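Local coordinates for putative branched chain amino acid ABC transporter, periplasmic amino acid-binding protein (Brucella ovis, PDB 4XFK) that probably serves as the periplasmic binding component of an amino-acid ABC transport system, capturing branched-chain or related amino acids for uptake, at residues A89-I94 with V110-L115; E121-K126 with S345-A350; C127-F132 with A328-S333; P136-R141 with E173-A178; L303-E308 with G339-R344. The protein carries 1 engineered substitution. All coordinates share one frame; numbering follows the deposited sequence.

Contact 1 (A89-I94 with V110-L115); sequences AVAGQI and VLYLNL
Ile-94 rests its CG2 methyl on the ring of Tyr-112. Ile-94 CG2 lies 3.7 Å from the centroid of the Tyr-112 ring and 3° off the ring normal, a clear CH-pi contact. All six ring carbons are almost equally far from it. The Ile-94 and Tyr-112 side chains cross at about a right angle. Ile-94 holds CG2 opposite its backbone N (CG1 chi1 -68°), and this turns the methyl rather than the longer branch onto the ring. The opposite ring face carries Asn-114 CB, 3.8 Å above the plane and offset toward the rim. At the far end of the ring, Tyr-112 OH sits close to Ala-91 CB, at 3.1 Å. Ala-91 and Ile-94 lie one helical turn apart, so both reach the same tyrosine.

Outward from this shell, Tyr-112 OH is hydrogen-bonded to Gln-84 on strand 81-84. The His-131 ring also meets the Tyr-112 ring. Val-71 of helix 63-76 touches Ile-94. The contact joins the helix and second strand of a beta-alpha-beta unit, strand 81-84, helix 88-104 and strand 111-114. Between the two segments the chemistry is apolar. The phenol OH, pressed against Ala-91 CB, is satisfied by Gln-84. That bond and the two covered faces restrain the ring.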
# COMPACT_ATOMS: atom_id res chain seq x y z
N ALA A 89 -4.63 9.05 6.74
CA ALA A 89 -5.40 10.12 7.35
C ALA A 89 -6.69 10.33 6.55
O ALA A 89 -7.79 10.42 7.10
CB ALA A 89 -4.58 11.40 7.41
N VAL A 90 -6.54 10.38 5.23
CA VAL A 90 -7.70 10.45 4.35
C VAL A 90 -8.56 9.19 4.46
O VAL A 90 -9.79 9.27 4.54
CB VAL A 90 -7.27 10.68 2.89
CG1 VAL A 90 -8.43 10.44 1.93
CG2 VAL A 90 -6.71 12.11 2.73
N ALA A 91 -7.92 8.02 4.48
CA ALA A 91 -8.66 6.76 4.55
C ALA A 91 -9.51 6.65 5.81
O ALA A 91 -10.62 6.11 5.77
CB ALA A 91 -7.71 5.58 4.48
N GLY A 92 -8.99 7.14 6.93
CA GLY A 92 -9.74 7.14 8.19
C GLY A 92 -11.05 7.90 8.05
O GLY A 92 -12.09 7.49 8.57
N GLN A 93 -11.01 9.01 7.32
CA GLN A 93 -12.20 9.80 7.06
C GLN A 93 -13.14 9.08 6.08
O GLN A 93 -14.35 8.97 6.33
CB GLN A 93 -11.82 11.16 6.50
CG GLN A 93 -12.98 12.12 6.39
CD GLN A 93 -13.54 12.49 7.75
OE1 GLN A 93 -12.79 12.74 8.70
NE2 GLN A 93 -14.86 12.53 7.85
N ILE A 94 -12.59 8.60 4.97
CA ILE A 94 -13.40 7.93 3.96
C ILE A 94 -14.12 6.72 4.55
O ILE A 94 -15.33 6.56 4.36
CB ILE A 94 -12.57 7.48 2.73
CG1 ILE A 94 -12.07 8.70 1.95
CG2 ILE A 94 -13.39 6.57 1.81
CD1 ILE A 94 -11.22 8.34 0.75
N VAL A 110 -22.44 1.55 -0.15
CA VAL A 110 -21.28 1.89 -0.97
C VAL A 110 -20.07 1.12 -0.44
O VAL A 110 -19.89 0.97 0.77
CB VAL A 110 -21.03 3.42 -0.92
CG1 VAL A 110 -19.69 3.80 -1.54
CG2 VAL A 110 -22.18 4.16 -1.60
N LEU A 111 -19.26 0.60 -1.36
CA LEU A 111 -18.03 -0.10 -1.01
C LEU A 111 -16.82 0.82 -1.02
O LEU A 111 -16.70 1.67 -1.90
CB LEU A 111 -17.76 -1.23 -2.00
CG LEU A 111 -18.51 -2.54 -1.83
CD1 LEU A 111 -18.49 -3.33 -3.13
CD2 LEU A 111 -17.89 -3.33 -0.69
N TYR A 112 -15.93 0.63 -0.06
CA TYR A 112 -14.65 1.32 -0.07
C TYR A 112 -13.55 0.27 -0.32
O TYR A 112 -13.28 -0.58 0.54
CB TYR A 112 -14.43 2.09 1.24
CG TYR A 112 -13.05 2.68 1.45
CD1 TYR A 112 -12.26 3.10 0.38
CD2 TYR A 112 -12.55 2.83 2.74
CE1 TYR A 112 -10.99 3.63 0.60
CE2 TYR A 112 -11.30 3.36 2.96
CZ TYR A 112 -10.53 3.75 1.89
OH TYR A 112 -9.28 4.26 2.15
N LEU A 113 -12.96 0.32 -1.51
CA LEU A 113 -11.80 -0.51 -1.82
C LEU A 113 -10.55 0.28 -1.50
O LEU A 113 -10.18 1.22 -2.21
CB LEU A 113 -11.81 -0.94 -3.28
CG LEU A 113 -13.09 -1.59 -3.79
CD1 LEU A 113 -12.89 -2.01 -5.23
CD2 LEU A 113 -13.51 -2.77 -2.94
N ASN A 114 -9.92 -0.10 -0.40
CA ASN A 114 -8.72 0.55 0.08
C ASN A 114 -7.52 -0.13 -0.57
O ASN A 114 -7.19 -1.26 -0.25
CB ASN A 114 -8.71 0.45 1.60
CG ASN A 114 -7.39 0.83 2.22
OD1 ASN A 114 -6.47 1.27 1.53
ND2 ASN A 114 -7.28 0.65 3.53
N LEU A 115 -6.90 0.57 -1.51
CA LEU A 115 -5.82 -0.04 -2.27
C LEU A 115 -4.44 0.27 -1.73
O LEU A 115 -3.44 -0.09 -2.37
CB LEU A 115 -5.90 0.39 -3.75
CG LEU A 115 -7.15 -0.05 -4.53
CD1 LEU A 115 -7.02 0.35 -5.99
CD2 LEU A 115 -7.38 -1.55 -4.43

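Contact 2 (E121-K126 with S345-A350); sequences ELTGSK and SDDHQA. With NA (sodium ion), chain E.
Thr-123 packs its CG2 methyl against the turn at Asp-347. Thr-123 CG2 lies 3.5 Å from Asp-347 O. Thr-123 CB and Asp-347 CB stand 4.2 Å apart. Thr-123 CG2 is 3.9 Å from Gln-349 OE1. With OG1 between the backbone N and the carbonyl carbon (chi1 52°), CG2 is left to face the turn. No direct hydrogen bond crosses between the segments. Arg-133 links them instead, its NH1 bonded to Thr-123 OG1 and its NE to Gln-349 OE1. Asp-347 shapes the turn itself. Its OD1 accepts from Gln-349 N at 3.2 Å, an Asx turn, with the donor well above the carboxylate plane. Asp-347 OD2 pairs with Arg-344 in a salt bridge.

The wetter side begins at that carboxylate. Water 1 bridges Thr-123 O and Asp-347 OD2, 2.7 Å from each. Water 2 lies 2.7 Å from Thr-123 OG1 and makes a weak bond to Asp-347 OD2. Farther out, Ser-345 OG, in the conformer described, binds a sodium ion at 2.4 Å. Five waters complete its shell; water 3 bonds to Ser-345 N and water 4 to Asp-346 OD1.

The 121-126 loop runs from strand 111-114 toward strand 131-133, and Leu-122 leans on helix 88-104. The 345-350 loop joins strands 339-343 and 350-360, with backbone bonds from His-348 and Ala-350 to Arg-133.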
# COMPACT_ATOMS: atom_id res chain seq x y z
N GLU A 121 -5.67 0.61 12.06
CA GLU A 121 -7.06 0.76 12.46
C GLU A 121 -8.06 0.39 11.37
O GLU A 121 -9.19 -0.01 11.67
CB GLU A 121 -7.34 2.19 12.95
CG GLU A 121 -7.21 3.26 11.87
CD GLU A 121 -7.60 4.65 12.35
OE1 GLU A 121 -7.98 4.78 13.54
OE2 GLU A 121 -7.56 5.60 11.55
N LEU A 122 -7.66 0.50 10.11
CA LEU A 122 -8.59 0.26 9.01
C LEU A 122 -9.11 -1.18 8.97
O LEU A 122 -10.21 -1.43 8.47
CB LEU A 122 -7.98 0.72 7.68
CG LEU A 122 -7.62 2.21 7.71
CD1 LEU A 122 -6.72 2.56 6.56
CD2 LEU A 122 -8.88 3.08 7.70
N THR A 123 -8.34 -2.12 9.52
CA THR A 123 -8.82 -3.49 9.67
C THR A 123 -8.87 -3.88 11.15
O THR A 123 -8.97 -5.07 11.49
CB THR A 123 -7.95 -4.50 8.91
OG1 THR A 123 -6.57 -4.32 9.27
CG2 THR A 123 -8.10 -4.32 7.40
N GLY A 124 -8.81 -2.88 12.03
CA GLY A 124 -8.90 -3.09 13.46
C GLY A 124 -10.10 -2.36 14.01
O GLY A 124 -11.24 -2.72 13.72
N SER A 125 -9.86 -1.30 14.79
CA SER A 125 -10.95 -0.57 15.45
C SER A 125 -11.95 0.06 14.49
O SER A 125 -13.11 0.30 14.87
CB SER A 125 -10.39 0.49 16.40
OG SER A 125 -9.71 1.50 15.67
N LYS A 126 -11.53 0.33 13.25
CA LYS A 126 -12.42 0.92 12.25
C LYS A 126 -12.89 -0.08 11.19
O LYS A 126 -13.48 0.31 10.19
CB LYS A 126 -11.77 2.12 11.57
CG LYS A 126 -11.70 3.37 12.43
CD LYS A 126 -11.29 4.58 11.60
CE LYS A 126 -11.40 5.86 12.42
NZ LYS A 126 -10.58 5.79 13.65
N SER A 345 -12.05 -12.95 5.70
CA SER A 345 -13.39 -12.44 5.94
C SER A 345 -13.54 -11.72 7.28
O SER A 345 -14.35 -10.81 7.40
CB SER A 345 -14.41 -13.57 5.85
OG SER A 345 -14.16 -14.54 6.83
N ASP A 346 -12.73 -12.11 8.27
CA ASP A 346 -12.87 -11.56 9.61
C ASP A 346 -12.73 -10.05 9.65
O ASP A 346 -13.46 -9.36 10.38
CB ASP A 346 -11.82 -12.14 10.55
CG ASP A 346 -11.80 -13.64 10.57
OD1 ASP A 346 -11.61 -14.26 9.50
OD2 ASP A 346 -11.96 -14.21 11.68
N ASP A 347 -11.78 -9.54 8.88
CA ASP A 347 -11.37 -8.14 9.00
C ASP A 347 -11.25 -7.46 7.64
O ASP A 347 -11.05 -6.26 7.57
CB ASP A 347 -10.06 -8.01 9.79
CG ASP A 347 -8.90 -8.81 9.18
OD1 ASP A 347 -9.09 -9.60 8.23
OD2 ASP A 347 -7.77 -8.64 9.69
N HIS A 348 -11.38 -8.24 6.57
CA HIS A 348 -11.15 -7.75 5.21
C HIS A 348 -9.74 -7.21 4.98
O HIS A 348 -9.53 -6.20 4.30
CB HIS A 348 -12.23 -6.75 4.77
CG HIS A 348 -13.60 -7.35 4.70
ND1 HIS A 348 -14.74 -6.61 4.49
CD2 HIS A 348 -14.01 -8.64 4.79
CE1 HIS A 348 -15.79 -7.41 4.47
NE2 HIS A 348 -15.37 -8.65 4.66
N GLN A 349 -8.77 -7.92 5.55
CA GLN A 349 -7.37 -7.77 5.19
C GLN A 349 -7.01 -8.83 4.15
O GLN A 349 -7.23 -10.02 4.37
CB GLN A 349 -6.48 -7.94 6.43
CG GLN A 349 -4.99 -7.96 6.14
CD GLN A 349 -4.52 -6.67 5.48
OE1 GLN A 349 -4.71 -5.57 6.01
NE2 GLN A 349 -3.92 -6.80 4.30
N ALA A 350 -6.49 -8.41 3.00
CA ALA A 350 -6.09 -9.36 1.96
C ALA A 350 -4.87 -10.17 2.39
O ALA A 350 -4.02 -9.69 3.16
CB ALA A 350 -5.82 -8.64 0.65
NA NA E . -13.53 -16.86 6.47
O HOH W 1 -7.42 -7.27 11.95
O HOH W 2 -5.24 -6.44 10.33
O HOH W 3 -11.51 -15.83 5.53
O HOH W 4 -12.56 -16.53 8.69
O HOH W 5 -14.44 -16.56 4.08
O HOH W 6 -12.82 -19.20 6.04
O HOH W 7 -15.63 -17.57 7.60

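Contact 3 (C127-F132 with A328-S333); sequences CHFYHF and AIENAS
Phe-132 turns one ring face to Ile-329, and the two side chains come from opposite directions. Ile-329 CD1 stands 4.1 Å from the Phe-132 ring centroid, 10° off the normal, in a CH-pi contact. The other branch comes in nearer the rim, with Ile-329 CG2 3.6 Å from Phe-132 CD2. Both branches of the isoleucine are therefore spent on one ring. Glu-330 takes the ring edge, where its CG lies near the plane, 4.0 Å from Phe-132 CE2.

Here helix 322-331 packs on the five-stranded parallel sheet, against 131-133, one of its two edge strands, as in the alpha/beta lobes of periplasmic binding proteins. A type I beta turn from His-128 to His-131 leads into the strand, and Phe-129 projects from it. The chi1 of -178° swings the Phe-129 ring away from its own backbone N and out to the glutamate.

Phe-129 and Glu-330 cross at about a right angle, and the ring and carboxylate planes are 83° apart. The closest pair is Phe-129 CE1 and Glu-330 OE2, at 3.5 Å. The carboxylate reaches the turn because its chain is extended beyond CG. Its charge is met outside the two segments, where OE2 accepts from His-348 NE2 and forms a salt bridge with Arg-397. The His-348 ring also stacks on Phe-132. Phe-129 itself lays CD2 over the centre of the Tyr-130 ring, 3.5 Å above its plane.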
# COMPACT_ATOMS: atom_id res chain seq x y z
N CYS A 127 -12.62 -1.36 11.40
CA CYS A 127 -13.05 -2.42 10.50
C CYS A 127 -14.56 -2.41 10.31
O CYS A 127 -15.29 -2.28 11.30
CB CYS A 127 -12.60 -3.77 11.09
SG CYS A 127 -13.25 -5.23 10.30
N HIS A 128 -15.03 -2.54 9.08
CA HIS A 128 -16.46 -2.76 8.83
C HIS A 128 -16.63 -3.50 7.51
O HIS A 128 -15.67 -3.65 6.73
CB HIS A 128 -17.27 -1.46 8.85
CG HIS A 128 -16.87 -0.47 7.80
ND1 HIS A 128 -17.54 -0.34 6.60
CD2 HIS A 128 -15.88 0.45 7.78
CE1 HIS A 128 -16.97 0.61 5.88
NE2 HIS A 128 -15.96 1.11 6.57
N PHE A 129 -17.83 -4.00 7.29
CA PHE A 129 -18.08 -4.95 6.22
C PHE A 129 -17.84 -4.37 4.83
O PHE A 129 -17.45 -5.08 3.91
CB PHE A 129 -19.50 -5.51 6.33
CG PHE A 129 -19.83 -6.54 5.29
CD1 PHE A 129 -19.39 -7.85 5.41
CD2 PHE A 129 -20.59 -6.20 4.19
CE1 PHE A 129 -19.70 -8.80 4.44
CE2 PHE A 129 -20.92 -7.14 3.22
CZ PHE A 129 -20.46 -8.44 3.35
N TYR A 130 -18.05 -3.07 4.66
CA TYR A 130 -17.98 -2.47 3.33
C TYR A 130 -16.63 -1.80 3.03
O TYR A 130 -16.48 -1.13 2.02
CB TYR A 130 -19.17 -1.53 3.08
CG TYR A 130 -20.48 -2.28 2.99
CD1 TYR A 130 -20.88 -2.88 1.80
CD2 TYR A 130 -21.29 -2.45 4.11
CE1 TYR A 130 -22.07 -3.59 1.71
CE2 TYR A 130 -22.48 -3.17 4.03
CZ TYR A 130 -22.86 -3.74 2.84
OH TYR A 130 -24.05 -4.44 2.77
N HIS A 131 -15.66 -2.01 3.92
CA HIS A 131 -14.27 -1.68 3.65
C HIS A 131 -13.49 -2.98 3.39
O HIS A 131 -13.67 -3.98 4.10
CB HIS A 131 -13.63 -0.93 4.82
CG HIS A 131 -12.13 -0.93 4.82
ND1 HIS A 131 -11.39 -1.88 5.49
CD2 HIS A 131 -11.22 -0.11 4.22
CE1 HIS A 131 -10.10 -1.66 5.30
NE2 HIS A 131 -9.97 -0.59 4.54
N PHE A 132 -12.63 -2.93 2.37
CA PHE A 132 -11.70 -4.02 2.09
C PHE A 132 -10.33 -3.42 1.86
O PHE A 132 -10.20 -2.47 1.08
CB PHE A 132 -12.11 -4.76 0.81
CG PHE A 132 -13.35 -5.60 0.96
CD1 PHE A 132 -14.61 -5.02 0.85
CD2 PHE A 132 -13.26 -6.96 1.22
CE1 PHE A 132 -15.75 -5.80 0.98
CE2 PHE A 132 -14.39 -7.74 1.34
CZ PHE A 132 -15.64 -7.16 1.22
N ALA A 328 -18.73 -11.71 -2.71
CA ALA A 328 -17.89 -12.31 -3.74
C ALA A 328 -16.40 -12.00 -3.51
O ALA A 328 -15.55 -12.85 -3.76
CB ALA A 328 -18.33 -11.86 -5.13
N ILE A 329 -16.08 -10.81 -3.01
CA ILE A 329 -14.69 -10.50 -2.71
C ILE A 329 -14.18 -11.41 -1.59
O ILE A 329 -13.10 -11.98 -1.68
CB ILE A 329 -14.47 -9.02 -2.30
CG1 ILE A 329 -14.87 -8.08 -3.44
CG2 ILE A 329 -13.01 -8.79 -1.92
CD1 ILE A 329 -14.96 -6.62 -3.01
N GLU A 330 -14.99 -11.58 -0.54
CA GLU A 330 -14.63 -12.49 0.55
C GLU A 330 -14.33 -13.90 0.05
O GLU A 330 -13.44 -14.57 0.57
CB GLU A 330 -15.76 -12.57 1.58
CG GLU A 330 -15.96 -11.31 2.39
CD GLU A 330 -16.97 -11.50 3.51
OE1 GLU A 330 -17.87 -12.36 3.37
OE2 GLU A 330 -16.85 -10.81 4.54
N ASN A 331 -15.10 -14.34 -0.95
CA ASN A 331 -15.02 -15.71 -1.43
C ASN A 331 -14.01 -15.91 -2.56
O ASN A 331 -13.75 -17.04 -2.96
CB ASN A 331 -16.38 -16.18 -1.94
CG ASN A 331 -17.46 -16.14 -0.88
OD1 ASN A 331 -17.18 -16.23 0.31
ND2 ASN A 331 -18.71 -16.04 -1.31
N ALA A 332 -13.45 -14.82 -3.07
CA ALA A 332 -12.64 -14.89 -4.28
C ALA A 332 -11.17 -15.19 -4.01
O ALA A 332 -10.62 -14.82 -2.97
CB ALA A 332 -12.75 -13.58 -5.05
N SER A 333 -10.54 -15.84 -4.98
CA SER A 333 -9.09 -15.99 -4.97
C SER A 333 -8.61 -15.88 -6.40
O SER A 333 -9.30 -16.30 -7.33
CB SER A 333 -8.66 -17.32 -4.35
OG SER A 333 -9.09 -18.40 -5.16

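Contact 4 (P136-R141 with E173-A178); sequences PNAAIR and ENTVVA. Engineered in segment 136-141: Arg-141 (natural residue His).
Thr-175 of helix 167-184 packs against Ala-138 and Ala-139, at the start of helix 138-152. This is a small helix-to-helix contact at an N-capped helix end, where Asn-137 holds the cap position. Helix 167-184 is itself the crossover of a beta-alpha-beta unit, between the parallel strands 158-164 and 186-193.

From Thr-175 CB, which points toward the other helix, two branches fork. CG2 lies across the CA-CB bond from the backbone N (OG1 chi1 -62°). Thr-175 CG2 meets the first turn of the helix, 3.8 Å from Ala-138 O and 4.0 Å from Ala-139 CA. Thr-175 OG1 swings beside the backbone N and comes 4.0 Å from Ala-138 CB. Its hydrogen-bond partner is Asp-171 O, one turn back on its own helix. That bond helps hold the rotation that sets both branches. Small alanines let the backbones come close: the CA atoms of Ala-139 and Thr-175 are 6.0 Å apart. Trp-168 and Asp-171 also touch Ala-138.

Arg-141, an engineered residue, lies off the contact and forms a salt bridge with Glu-118. The cap bond is nearly straight: Ile-140 N gives its hydrogen to Asn-137 OD1 at 3.0 Å and 166°.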
# COMPACT_ATOMS: atom_id res chain seq x y z
N PRO A 136 -0.61 -4.17 1.98
CA PRO A 136 -0.10 -4.43 3.33
C PRO A 136 -0.63 -3.43 4.35
O PRO A 136 -1.35 -2.47 4.04
CB PRO A 136 1.42 -4.27 3.18
CG PRO A 136 1.67 -4.53 1.72
CD PRO A 136 0.48 -3.94 1.02
N ASN A 137 -0.29 -3.69 5.61
CA ASN A 137 -0.51 -2.75 6.69
C ASN A 137 0.80 -2.66 7.49
O ASN A 137 1.77 -3.36 7.18
CB ASN A 137 -1.71 -3.17 7.55
CG ASN A 137 -1.52 -4.53 8.18
OD1 ASN A 137 -0.49 -4.82 8.78
ND2 ASN A 137 -2.53 -5.40 8.03
N ALA A 138 0.83 -1.81 8.51
CA ALA A 138 2.08 -1.58 9.24
C ALA A 138 2.67 -2.87 9.80
O ALA A 138 3.89 -3.05 9.80
CB ALA A 138 1.86 -0.57 10.36
N ALA A 139 1.81 -3.75 10.29
CA ALA A 139 2.27 -4.99 10.90
C ALA A 139 2.92 -5.91 9.86
O ALA A 139 3.99 -6.46 10.08
CB ALA A 139 1.13 -5.71 11.62
N ILE A 140 2.26 -6.06 8.72
CA ILE A 140 2.79 -6.90 7.66
C ILE A 140 4.12 -6.33 7.14
O ILE A 140 5.10 -7.07 6.98
CB ILE A 140 1.78 -7.05 6.51
CG1 ILE A 140 0.50 -7.74 7.00
CG2 ILE A 140 2.41 -7.79 5.34
CD1 ILE A 140 -0.64 -7.74 5.98
N ARG A 141 4.14 -5.02 6.86
CA ARG A 141 5.36 -4.39 6.35
C ARG A 141 6.56 -4.63 7.27
O ARG A 141 7.63 -5.04 6.82
CB ARG A 141 5.17 -2.87 6.21
CG ARG A 141 4.24 -2.41 5.10
CD ARG A 141 4.80 -2.61 3.71
NE ARG A 141 3.94 -1.91 2.75
CZ ARG A 141 4.15 -1.86 1.44
NH1 ARG A 141 5.20 -2.47 0.90
NH2 ARG A 141 3.29 -1.22 0.66
N GLU A 173 6.11 2.82 14.25
CA GLU A 173 6.91 2.85 15.46
C GLU A 173 6.46 1.80 16.47
O GLU A 173 7.28 1.06 17.02
CB GLU A 173 6.87 4.23 16.12
CG GLU A 173 7.75 4.29 17.37
CD GLU A 173 7.69 5.62 18.09
OE1 GLU A 173 8.31 6.59 17.60
OE2 GLU A 173 7.04 5.69 19.15
N ASN A 174 5.15 1.72 16.71
CA ASN A 174 4.63 0.76 17.68
C ASN A 174 4.93 -0.68 17.26
O ASN A 174 5.26 -1.52 18.09
CB ASN A 174 3.13 0.97 17.92
CG ASN A 174 2.82 2.25 18.67
OD1 ASN A 174 3.69 2.81 19.35
ND2 ASN A 174 1.58 2.71 18.58
N THR A 175 4.82 -0.95 15.97
CA THR A 175 5.12 -2.27 15.42
C THR A 175 6.59 -2.63 15.58
O THR A 175 6.93 -3.72 16.06
CB THR A 175 4.75 -2.34 13.93
OG1 THR A 175 3.34 -2.12 13.78
CG2 THR A 175 5.11 -3.69 13.35
N VAL A 176 7.47 -1.71 15.20
CA VAL A 176 8.91 -1.93 15.31
C VAL A 176 9.32 -2.18 16.77
O VAL A 176 10.10 -3.09 17.05
CB VAL A 176 9.68 -0.74 14.69
CG1 VAL A 176 11.15 -0.78 15.09
CG2 VAL A 176 9.53 -0.73 13.17
N VAL A 177 8.77 -1.39 17.69
CA VAL A 177 9.02 -1.58 19.11
C VAL A 177 8.47 -2.91 19.61
O VAL A 177 9.14 -3.62 20.35
CB VAL A 177 8.41 -0.42 19.93
CG1 VAL A 177 8.39 -0.74 21.43
CG2 VAL A 177 9.18 0.87 19.66
N ALA A 178 7.26 -3.27 19.18
CA ALA A 178 6.63 -4.52 19.63
C ALA A 178 7.39 -5.76 19.18
O ALA A 178 7.40 -6.76 19.90
CB ALA A 178 5.17 -4.59 19.16

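Contact 5 (L303-E308 with G339-R344); sequences LQLFGE and GDYSMR
Gly-307 N bonds to Leu-303 O at 2.8 Å, within the helical turn that presents Leu-305 to Tyr-341. Leu-305 carries its side of the contact alone. Its chi1 of -175° sends CG out on the side away from the backbone N, and both methyls reach the strand. Leu-305 CD2 comes to the edge of the Tyr-341 ring, near its plane, 3.4 Å from Tyr-341 CE1. Leu-305 CB also lies against the ring, 3.5 Å from Tyr-341 CD1. The other methyl, Leu-305 CD1, meets the backbone at Tyr-341 O, 3.7 Å away. Tyr-341 has two conformers, so the ring distances belong to the one described.

Met-343, two residues along the strand, also directs its CB toward the helix. Leu-305 CD2 is 4.1 Å from Met-343 CB and so sits between the two side chains. Ser-342 turns away, as expected of the intervening residue in a strand. The polar end of the tyrosine is satisfied outside the segments, with OH hydrogen-bonded to Phe-134 O.

Segment 303-308 of helix 296-312 and strand 339-343 cross at 67°, with the segment axes 8.8 Å apart. The strand runs antiparallel between strands 333-336 and 350-360. Leu-305 also touches Val-334 of the first, while Phe-306 and Met-343 both meet Ile-329 on helix 322-331.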
# COMPACT_ATOMS: atom_id res chain seq x y z
N LEU A 303 -7.16 -5.02 -7.44
CA LEU A 303 -8.19 -4.90 -8.46
C LEU A 303 -8.33 -6.16 -9.30
O LEU A 303 -9.40 -6.42 -9.84
CB LEU A 303 -7.98 -3.66 -9.33
CG LEU A 303 -8.21 -2.33 -8.61
CD1 LEU A 303 -7.76 -1.15 -9.48
CD2 LEU A 303 -9.67 -2.17 -8.22
N GLN A 304 -7.28 -6.98 -9.37
CA GLN A 304 -7.41 -8.31 -9.96
C GLN A 304 -8.31 -9.21 -9.10
O GLN A 304 -9.14 -9.94 -9.63
CB GLN A 304 -6.05 -8.97 -10.19
CG GLN A 304 -5.26 -8.29 -11.29
CD GLN A 304 -3.96 -8.99 -11.63
OE1 GLN A 304 -3.59 -9.98 -11.01
NE2 GLN A 304 -3.25 -8.47 -12.63
N LEU A 305 -8.15 -9.15 -7.78
CA LEU A 305 -9.05 -9.91 -6.92
C LEU A 305 -10.47 -9.39 -7.04
O LEU A 305 -11.42 -10.18 -7.12
CB LEU A 305 -8.58 -9.86 -5.46
CG LEU A 305 -9.42 -10.74 -4.52
CD1 LEU A 305 -9.29 -12.21 -4.89
CD2 LEU A 305 -9.02 -10.52 -3.07
N PHE A 306 -10.63 -8.07 -7.06
CA PHE A 306 -11.93 -7.45 -7.27
C PHE A 306 -12.56 -7.91 -8.58
O PHE A 306 -13.74 -8.26 -8.62
CB PHE A 306 -11.78 -5.93 -7.23
CG PHE A 306 -13.04 -5.18 -7.56
CD1 PHE A 306 -14.15 -5.24 -6.72
CD2 PHE A 306 -13.12 -4.41 -8.71
CE1 PHE A 306 -15.31 -4.55 -7.03
CE2 PHE A 306 -14.27 -3.72 -9.02
CZ PHE A 306 -15.36 -3.79 -8.18
N GLY A 307 -11.77 -7.94 -9.65
CA GLY A 307 -12.28 -8.40 -10.93
C GLY A 307 -12.73 -9.85 -10.90
O GLY A 307 -13.72 -10.23 -11.53
N GLU A 308 -12.01 -10.67 -10.14
CA GLU A 308 -12.40 -12.06 -9.97
C GLU A 308 -13.73 -12.15 -9.23
O GLU A 308 -14.60 -12.93 -9.61
CB GLU A 308 -11.29 -12.83 -9.25
CG GLU A 308 -11.68 -14.23 -8.80
CD GLU A 308 -11.84 -15.21 -9.94
OE1 GLU A 308 -11.46 -14.88 -11.09
OE2 GLU A 308 -12.37 -16.32 -9.69
N GLY A 339 1.60 -14.62 -7.30
CA GLY A 339 1.06 -15.80 -6.65
C GLY A 339 -0.35 -15.58 -6.15
O GLY A 339 -1.07 -14.69 -6.63
N ASP A 340 -0.74 -16.36 -5.16
CA ASP A 340 -2.12 -16.35 -4.70
C ASP A 340 -2.48 -15.11 -3.92
O ASP A 340 -1.71 -14.61 -3.10
CB ASP A 340 -2.43 -17.60 -3.88
CG ASP A 340 -2.48 -18.85 -4.73
OD1 ASP A 340 -2.88 -18.75 -5.91
OD2 ASP A 340 -2.10 -19.92 -4.22
N TYR A 341 -3.68 -14.61 -4.20
CA TYR A 341 -4.22 -13.48 -3.52
C TYR A 341 -5.66 -13.83 -3.10
O TYR A 341 -6.44 -14.33 -3.91
CB TYR A 341 -4.17 -12.34 -4.52
CG TYR A 341 -4.37 -11.00 -3.94
CD1 TYR A 341 -5.64 -10.56 -3.63
CD2 TYR A 341 -3.30 -10.14 -3.75
CE1 TYR A 341 -5.84 -9.33 -3.11
CE2 TYR A 341 -3.50 -8.89 -3.22
CZ TYR A 341 -4.78 -8.50 -2.91
OH TYR A 341 -5.04 -7.27 -2.39
N SER A 342 -5.99 -13.59 -1.83
CA SER A 342 -7.34 -13.86 -1.34
C SER A 342 -7.70 -12.84 -0.27
O SER A 342 -6.91 -11.94 0.02
CB SER A 342 -7.46 -15.29 -0.81
OG SER A 342 -6.60 -15.50 0.30
N MET A 343 -8.88 -12.97 0.31
CA MET A 343 -9.38 -12.00 1.28
C MET A 343 -9.80 -12.67 2.57
O MET A 343 -10.57 -13.63 2.54
CB MET A 343 -10.59 -11.26 0.68
CG MET A 343 -11.18 -10.20 1.60
SD MET A 343 -10.01 -8.88 2.03
CE MET A 343 -9.66 -8.18 0.42
N ARG A 344 -9.31 -12.18 3.70
CA ARG A 344 -9.73 -12.72 4.99
C ARG A 344 -11.07 -12.10 5.38
O ARG A 344 -11.24 -10.89 5.39
CB ARG A 344 -8.68 -12.45 6.05
CG ARG A 344 -9.06 -13.04 7.39
CD ARG A 344 -7.83 -13.15 8.28
NE ARG A 344 -7.27 -11.83 8.59
CZ ARG A 344 -6.08 -11.65 9.15
NH1 ARG A 344 -5.31 -12.69 9.43
NH2 ARG A 344 -5.65 -10.42 9.40

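Contacts 1 and 3 share one sheet: Tyr-112 N and Tyr-130 O are 2.8 Å apart, as are Asn-114 N and Phe-132 O. Contacts 2 and 3 have centres about 9 Å apart, and His-348 ND1 bonds to His-131 O. Contact 5 adjoins contact 2 through Gln-349 O and Arg-344 N, 3.1 Å apart. Contact 4 stands farther off, its centre about 23 Å from those of contacts 3 and 5. It reaches contact 2 through a weak hydrogen bond, Asn-137 ND2 to Gln-349 OE1. No amino acid is bound. One sodium lies at Tyr-31, Gly-85 and Gly-116, about 8 Å from the Ala-91 side chain. The sodium at Ser-345 is about 7 Å from the Glu-330 side chain.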